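Congerin-2 (Conger myriaster, PDB 1IS3) binds beta-galactosides such as lactose as a homodimeric galectin, although its physiological role is not yet known. Local coordinates at residues A[99-102]-A[106-109]. Sequence-based numbering, arbitrary orientation. Where two conformers were deposited one is given.
Sequences IQLS and TVEF
I99 and V107 form an antiparallel hydrogen-bonded pair, exchanging two backbone bonds, I99 N to V107 O and V107 N to I99 O, both 2.9 Å. One residue on, Q100 and T106 make the non-hydrogen-bonded pair, and T106 CA lies 3.2 Å from I99 O, a CA-H...O contact. The pair illustrates how the end of a hairpin can have one buried apolar face and one solvent-facing polar face. On the apolar side, V107 was modelled in two conformers; in the one described, CG1 lies between its own backbone N and carbonyl carbon, a rotation that turns this methyl toward I99. There it comes to 3.4 Å from I99 CB, a closeness that is doubtful given the second conformer, with I99 CG2 and CD1 also close by. L101, already past the strand, brings its CD2 branch to 4.2 Å from the same V107 CG1. I99, L101 and V107 all rest on M45 of strand 40-48, in the facing sheet. On the other side, Q100, T106 and E108 line the outer surface, where a water sits within hydrogen-bonding distance of I99 O and, at 2.7 Å, of E108 OE2, though it has more acceptors in reach than protons to give. Strand 106-110 is the outermost of its five-stranded sheet within the chain, and T106 O is also bonded by K77 NZ. The whole is a beta hairpin closing one edge of the galectin beta-sandwich, its apolar face packed into the core between the two sheets.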
ATOM      1  N   ILE A  99      -2.585  15.743  10.754  1.00  6.65           N
ATOM      2  CA  ILE A  99      -1.289  15.174  10.432  1.00  8.43           C
ATOM      3  C   ILE A  99      -0.416  15.241  11.680  1.00  8.45           C
ATOM      4  O   ILE A  99      -0.364  16.297  12.331  1.00  9.16           O
ATOM      5  CB  ILE A  99      -0.651  15.984   9.263  1.00  8.88           C
ATOM      6  CG1 ILE A  99      -1.514  15.982   8.011  1.00  9.10           C
ATOM      7  CG2 ILE A  99       0.669  15.335   8.889  1.00 10.35           C
ATOM      8  CD1 ILE A  99      -1.475  17.347   7.314  1.00 13.00           C
ATOM      9  N   GLN A 100       0.285  14.158  12.013  1.00  7.34           N
ATOM     10  CA  GLN A 100       1.203  14.169  13.141  1.00  8.52           C
ATOM     11  C   GLN A 100       2.576  13.826  12.613  1.00  8.54           C
ATOM     12  O   GLN A 100       2.755  12.879  11.840  1.00  7.97           O
ATOM     13  CB  GLN A 100       0.773  13.172  14.185  1.00 11.24           C
ATOM     14  CG  GLN A 100       1.705  13.308  15.404  1.00 17.07           C
ATOM     15  CD  GLN A 100       1.011  13.048  16.744  1.00 21.24           C
ATOM     16  OE1 GLN A 100       1.393  13.599  17.786  1.00 20.55           O
ATOM     17  NE2 GLN A 100      -0.054  12.233  16.811  1.00 23.25           N
ATOM     18  N   LEU A 101       3.545  14.686  12.925  1.00  9.39           N
ATOM     19  CA  LEU A 101       4.923  14.553  12.448  1.00 10.65           C
ATOM     20  C   LEU A 101       5.750  13.619  13.356  1.00 11.17           C
ATOM     21  O   LEU A 101       5.276  13.223  14.432  1.00 10.33           O
ATOM     22  CB  LEU A 101       5.568  15.961  12.356  1.00 10.66           C
ATOM     23  CG  LEU A 101       4.750  17.026  11.624  1.00 11.73           C
ATOM     24  CD1 LEU A 101       5.472  18.352  11.686  1.00 11.18           C
ATOM     25  CD2 LEU A 101       4.511  16.583  10.171  1.00 12.09           C
ATOM     26  N   SER A 102       6.991  13.281  12.942  1.00 13.05           N
ATOM     27  CA  SER A 102       7.914  12.375  13.675  1.00 15.14           C
ATOM     28  C   SER A 102       8.168  12.793  15.123  1.00 14.41           C
ATOM     29  O   SER A 102       8.237  11.942  16.019  1.00 16.45           O
ATOM     30  CB  SER A 102       9.317  12.288  13.005  1.00 14.80           C
ATOM     31  OG  SER A 102       9.363  12.265  11.569  1.00 18.69           O
ATOM     32  N   THR A 106       1.891  18.622  15.370  1.00  9.97           N
ATOM     33  CA  THR A 106       0.809  18.337  14.434  1.00 10.62           C
ATOM     34  C   THR A 106       0.593  19.491  13.478  1.00  9.98           C
ATOM     35  O   THR A 106       0.966  20.641  13.782  1.00 10.90           O
ATOM     36  CB  THR A 106      -0.514  18.033  15.210  1.00 11.91           C
ATOM     37  OG1 THR A 106      -0.958  19.276  15.749  1.00 15.52           O
ATOM     38  CG2 THR A 106      -0.362  17.044  16.361  1.00 12.30           C
ATOM     39  N   VAL A 107      -0.004  19.201  12.324  1.00  8.92           N
ATOM     40  CA  VAL A 107      -0.428  20.205  11.367  1.00  8.81           C
ATOM     41  C   VAL A 107      -1.843  19.771  10.970  1.00  8.77           C
ATOM     42  O   VAL A 107      -2.163  18.578  10.930  1.00  8.72           O
ATOM     43  CB  VAL A 107       0.607  20.281  10.129  1.00 10.60           C
ATOM     44  CG1 VAL A 107       1.038  18.919   9.692  0.50 12.25           C
ATOM     45  CG2 VAL A 107      -0.019  20.998   8.935  0.50 11.78           C
ATOM     46  N   GLU A 108      -2.752  20.733  10.786  1.00  8.62           N
ATOM     47  CA  GLU A 108      -4.115  20.448  10.346  1.00  9.01           C
ATOM     48  C   GLU A 108      -4.324  21.158   9.016  1.00 10.15           C
ATOM     49  O   GLU A 108      -3.766  22.250   8.808  1.00 11.69           O
ATOM     50  CB  GLU A 108      -5.160  20.965  11.321  1.00 10.73           C
ATOM     51  CG  GLU A 108      -5.186  20.280  12.674  1.00 12.59           C
ATOM     52  CD  GLU A 108      -4.007  20.614  13.582  1.00 15.53           C
ATOM     53  OE1 GLU A 108      -3.696  21.805  13.731  1.00 15.34           O
ATOM     54  OE2 GLU A 108      -3.379  19.690  14.119  1.00 15.73           O
ATOM     55  N   PHE A 109      -5.098  20.634   8.086  1.00  8.36           N
ATOM     56  CA  PHE A 109      -5.291  21.253   6.782  1.00  7.99           C
ATOM     57  C   PHE A 109      -6.753  20.970   6.445  1.00  8.52           C
ATOM     58  O   PHE A 109      -7.209  19.862   6.735  1.00  8.94           O
ATOM     59  CB  PHE A 109      -4.338  20.588   5.800  1.00  9.08           C
ATOM     60  CG  PHE A 109      -4.485  21.088   4.379  1.00  8.52           C
ATOM     61  CD1 PHE A 109      -4.032  22.361   4.036  1.00  8.84           C
ATOM     62  CD2 PHE A 109      -5.078  20.251   3.414  1.00 10.24           C
ATOM     63  CE1 PHE A 109      -4.179  22.785   2.716  1.00 10.10           C
ATOM     64  CE2 PHE A 109      -5.219  20.686   2.099  1.00  9.25           C
ATOM     65  CZ  PHE A 109      -4.769  21.950   1.755  1.00 10.27           C
TER
HETATM   66  O   HOH W   1      -3.207  17.083  13.662  1.00 14.18           O